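PDB 3VZH: pre-crRNA processing endonuclease from Streptococcus pyogenes serotype M1, which probably cleaves CRISPR precursor transcripts into crRNA, as a Cas5d endoribonuclease of the type I-C adaptive immune system against viruses and plasmids. Local coordinates for residues D111-S114 and D115-P118; E122-M125 and E126-I129. One frame throughout, in Å; residues are numbered along the deposited sequence.

Contact 1: residues D111-S114 and D115-P118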
loop_
_atom_site.group_PDB
_atom_site.type_symbol
_atom_site.label_atom_id
_atom_site.label_comp_id
_atom_site.label_asym_id
_atom_site.label_seq_id
_atom_site.Cartn_x
_atom_site.Cartn_y
_atom_site.Cartn_z
ATOM N N ASP A 111 -5.063 20.859 14.968
ATOM C CA ASP A 111 -6.019 21.910 14.630
ATOM C C ASP A 111 -7.306 21.356 14.007
ATOM O O ASP A 111 -8.300 22.090 13.917
ATOM C CB ASP A 111 -5.354 22.885 13.671
ATOM C CG ASP A 111 -4.859 22.180 12.388
ATOM O OD1 ASP A 111 -5.189 22.658 11.306
ATOM O OD2 ASP A 111 -4.175 21.150 12.463
ATOM N N LEU A 112 -7.286 20.086 13.546
ATOM C CA LEU A 112 -8.445 19.517 12.909
ATOM C C LEU A 112 -9.240 18.657 13.847
ATOM O O LEU A 112 -10.011 17.838 13.438
ATOM C CB LEU A 112 -8.043 18.691 11.680
ATOM C CG LEU A 112 -7.342 19.454 10.596
ATOM C CD1 LEU A 112 -7.007 18.466 9.482
ATOM C CD2 LEU A 112 -8.279 20.587 10.153
ATOM N N ASN A 113 -9.165 18.952 15.126
ATOM C CA ASN A 113 -9.911 18.162 16.083
ATOM C C ASN A 113 -11.431 18.098 15.824
ATOM O O ASN A 113 -12.044 17.059 16.030
ATOM C CB ASN A 113 -9.571 18.658 17.526
ATOM C CG ASN A 113 -9.952 17.659 18.586
ATOM O OD1 ASN A 113 -10.963 17.829 19.254
ATOM N ND2 ASN A 113 -9.197 16.591 18.703
ATOM N N SER A 114 -12.047 19.186 15.362
ATOM C CA SER A 114 -13.534 19.201 15.143
ATOM C C SER A 114 -14.011 18.317 13.998
ATOM O O SER A 114 -15.192 17.910 13.937
ATOM C CB SER A 114 -14.044 20.654 14.981
ATOM O OG SER A 114 -13.586 21.181 13.745
ATOM N N ASP A 115 -13.039 17.930 13.144
ATOM C CA ASP A 115 -13.304 17.044 11.997
ATOM C C ASP A 115 -13.040 15.568 12.336
ATOM O O ASP A 115 -13.130 14.709 11.436
ATOM C CB ASP A 115 -12.447 17.403 10.789
ATOM C CG ASP A 115 -12.995 16.811 9.479
ATOM O OD1 ASP A 115 -14.236 16.838 9.255
ATOM O OD2 ASP A 115 -12.193 16.250 8.695
ATOM N N ARG A 116 -12.654 15.308 13.600
ATOM C CA ARG A 116 -12.391 13.878 13.992
ATOM C C ARG A 116 -13.696 13.130 14.212
ATOM O O ARG A 116 -14.089 12.827 15.377
ATOM C CB ARG A 116 -11.467 13.755 15.227
ATOM C CG ARG A 116 -10.083 14.286 14.955
ATOM C CD ARG A 116 -9.146 14.157 16.124
ATOM N NE ARG A 116 -7.831 14.646 15.742
ATOM C CZ ARG A 116 -6.713 14.462 16.442
ATOM N NH1 ARG A 116 -6.781 13.910 17.654
ATOM N NH2 ARG A 116 -5.552 14.900 15.978
ATOM N N LEU A 117 -14.379 12.828 13.116
ATOM C CA LEU A 117 -15.740 12.284 13.137
ATOM C C LEU A 117 -15.709 10.915 12.519
ATOM O O LEU A 117 -15.689 10.793 11.285
ATOM C CB LEU A 117 -16.650 13.233 12.335
ATOM C CG LEU A 117 -16.618 14.698 12.854
ATOM C CD1 LEU A 117 -17.024 15.769 11.815
ATOM C CD2 LEU A 117 -17.459 14.819 14.125
ATOM N N PRO A 118 -15.674 9.876 13.339
ATOM C CA PRO A 118 -15.438 8.557 12.810
ATOM C C PRO A 118 -16.541 8.088 11.837
ATOM O O PRO A 118 -16.193 7.535 10.792
ATOM C CB PRO A 118 -15.398 7.640 14.070
ATOM C CG PRO A 118 -15.675 8.501 15.225
ATOM C CD PRO A 118 -15.614 9.928 14.821
#

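Contact 2: residues E122-M125 and E126-I129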
loop_
_atom_site.group_PDB
_atom_site.type_symbol
_atom_site.label_atom_id
_atom_site.label_comp_id
_atom_site.label_asym_id
_atom_site.label_seq_id
_atom_site.Cartn_x
_atom_site.Cartn_y
_atom_site.Cartn_z
ATOM N N GLU A 122 -15.459 7.113 8.055
ATOM C CA GLU A 122 -15.712 5.701 7.659
ATOM C C GLU A 122 -16.704 5.565 6.504
ATOM O O GLU A 122 -16.444 4.785 5.568
ATOM C CB GLU A 122 -16.145 4.806 8.831
ATOM C CG GLU A 122 -15.073 4.531 9.888
ATOM C CD GLU A 122 -15.433 3.314 10.747
ATOM O OE1 GLU A 122 -14.585 2.792 11.477
ATOM O OE2 GLU A 122 -16.599 2.853 10.689
ATOM N N ALA A 123 -17.762 6.383 6.490
ATOM C CA ALA A 123 -18.746 6.346 5.392
ATOM C C ALA A 123 -18.194 6.776 4.057
ATOM O O ALA A 123 -18.392 6.120 3.017
ATOM C CB ALA A 123 -20.042 7.127 5.752
ATOM N N ILE A 124 -17.440 7.874 4.103
ATOM C CA ILE A 124 -16.789 8.363 2.919
ATOM C C ILE A 124 -15.758 7.403 2.399
ATOM O O ILE A 124 -15.636 7.213 1.166
ATOM C CB ILE A 124 -16.197 9.747 3.196
ATOM C CG1 ILE A 124 -17.370 10.676 3.544
ATOM C CG2 ILE A 124 -15.491 10.310 1.946
ATOM C CD1 ILE A 124 -16.936 12.106 3.746
ATOM N N MET A 125 -14.989 6.785 3.317
ATOM C CA MET A 125 -14.013 5.813 2.893
ATOM C C MET A 125 -14.727 4.628 2.177
ATOM O O MET A 125 -14.305 4.229 1.115
ATOM C CB MET A 125 -13.205 5.311 4.118
ATOM C CG MET A 125 -12.092 4.310 3.703
ATOM S SD MET A 125 -10.784 4.983 2.626
ATOM C CE MET A 125 -9.753 5.974 3.760
ATOM N N GLU A 126 -15.773 4.079 2.778
ATOM C CA GLU A 126 -16.496 3.028 2.072
ATOM C C GLU A 126 -17.023 3.421 0.675
ATOM O O GLU A 126 -16.873 2.636 -0.300
ATOM C CB GLU A 126 -17.664 2.527 2.896
ATOM C CG GLU A 126 -17.330 2.264 4.304
ATOM C CD GLU A 126 -18.587 1.856 5.084
ATOM O OE1 GLU A 126 -18.435 1.045 6.016
ATOM O OE2 GLU A 126 -19.708 2.348 4.775
ATOM N N ARG A 127 -17.658 4.577 0.551
ATOM C CA ARG A 127 -18.136 5.119 -0.746
ATOM C C ARG A 127 -17.011 5.361 -1.735
ATOM O O ARG A 127 -17.165 5.035 -2.914
ATOM C CB ARG A 127 -18.936 6.441 -0.543
ATOM C CG ARG A 127 -20.196 6.158 0.277
ATOM C CD ARG A 127 -21.234 7.270 0.191
ATOM N NE ARG A 127 -21.323 8.027 1.437
ATOM C CZ ARG A 127 -20.816 9.252 1.629
ATOM N NH1 ARG A 127 -20.972 9.852 2.813
ATOM N NH2 ARG A 127 -20.169 9.886 0.646
ATOM N N SER A 128 -15.881 5.865 -1.233
ATOM C CA SER A 128 -14.691 6.118 -2.094
ATOM C C SER A 128 -14.126 4.828 -2.651
ATOM O O SER A 128 -13.843 4.740 -3.863
ATOM C CB SER A 128 -13.639 6.895 -1.308
ATOM O OG SER A 128 -14.215 8.117 -0.871
ATOM N N ILE A 129 -14.059 3.778 -1.818
ATOM C CA ILE A 129 -13.604 2.493 -2.276
ATOM C C ILE A 129 -14.533 1.952 -3.374
ATOM O O ILE A 129 -14.059 1.502 -4.458
ATOM C CB ILE A 129 -13.513 1.468 -1.115
ATOM C CG1 ILE A 129 -12.261 1.764 -0.226
ATOM C CG2 ILE A 129 -13.518 0.056 -1.698
ATOM C CD1 ILE A 129 -12.238 1.185 1.167
#

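Contact 1: residues D111-S114 and D115-P118
Asn113 and Arg116 meet across a short 3-10 turn in the surface loop that joins strand 95-105 to helix 118-130. Two successive i to i+3 backbone bonds hold the turn: Asp115 N donates to Leu112 O over 3.0 Å, and Arg116 N to Asn113 O over 3.1 Å. Both donors stand well above the plane of the carbonyl they reach, in keeping with the tight 3-10 winding. An inverse gamma turn centred on Arg116 then leads the chain out to Leu117, the N-cap residue of the helix. With CG opposite its carbonyl carbon (chi1 -65°) and the chain extended as far as NE, Arg116 runs back alongside the turn. Its CG passes 3.6 Å from Asn113 O, and further out it crosses the Asn113 side chain at about a right angle. The amide and guanidinium planes lie 50° apart and do not stack. Arg116 NH1 forms a salt bridge with Glu107, and its side chain also rests on Trp105. Asp115 sends its carboxylate away from the turn, where Thr54 and Lys120 take it up, tying the loop both to residues before strand 55-64 and to the first turn of the helix. Beyond the gamma turn, Leu117 turns its side chain back toward the Ser114 oxygen, CD1 lying 3.5 Å from Ser114 O. On the arginine side, the nearest approach of the Asn113 amide is ND2 to Arg116 CD, at 3.5 Å.

Contact 2: residues E122-M125 and E126-I129
Ile124 O is gripped twice by Ser128: by OG at 2.6 Å and by the backbone N at 2.8 Å. The two donors arrive from opposite faces of the carbonyl plane, the hydroxyl 41° out of it and the amide less tilted. The hydroxyl bond, which spans one turn of helix 118-130, depends on a chi1 of -59°, which swings OG beside the serine's own N and back toward the preceding turn. The regular i to i+4 bonds of the helix flank it, among them Arg127 N to Ala123 O at 3.0 Å. Arg127 bends at chi3 (-108°) and lays its guanidinium flat over the backbone, one face over Ile124 CA; NH1 comes 3.8 Å from Ile124 CG1. Glu126 runs along the helix in the same backward sense, its CG close against Glu122 O. Its carboxylate forms a salt bridge with Arg7, whose backbone N hydrogen-bonds to the Glu122 carboxylate, so two acidic side chains a turn apart fasten the N-terminal segment to the helix. On the buried side, Met125 is bent at chi2 and chi3; Met125 CG lies 4.0 Å from Ile129 CD1, and both residues pack on Phe9 and Phe101 of the sheet. The helix is amphipathic, exposed Arg127 contrasting with sheet-facing Met125 and Ile129: buried Ser128 spends its hydroxyl proton on a main-chain carbonyl, and the Arg7 guanidinium probably offsets the charge of Glu126.

How the contacts relate
Contact 1 lies at the surface, about 24 Å from the centre of the chain, whereas contact 2, about 17 Å from it, is partly buried. They follow each other along one connection: 111-118 lies in the loop after strand 95-105 and runs into the start of helix 118-130, to which all of 122-129 belongs. Their centres are 17 Å apart and, apart from following each other along the chain, they do not touch. In the loop, i to i+3 bonds and charged side chains reaching to neighbouring residues set the shape. In the helix, i to i+4 bonds prevail and apolar side chains join it to the antiparallel sheet. Strand 95-105 serves both, through Trp105 for contact 1 and Phe101 and Phe103 for contact 2.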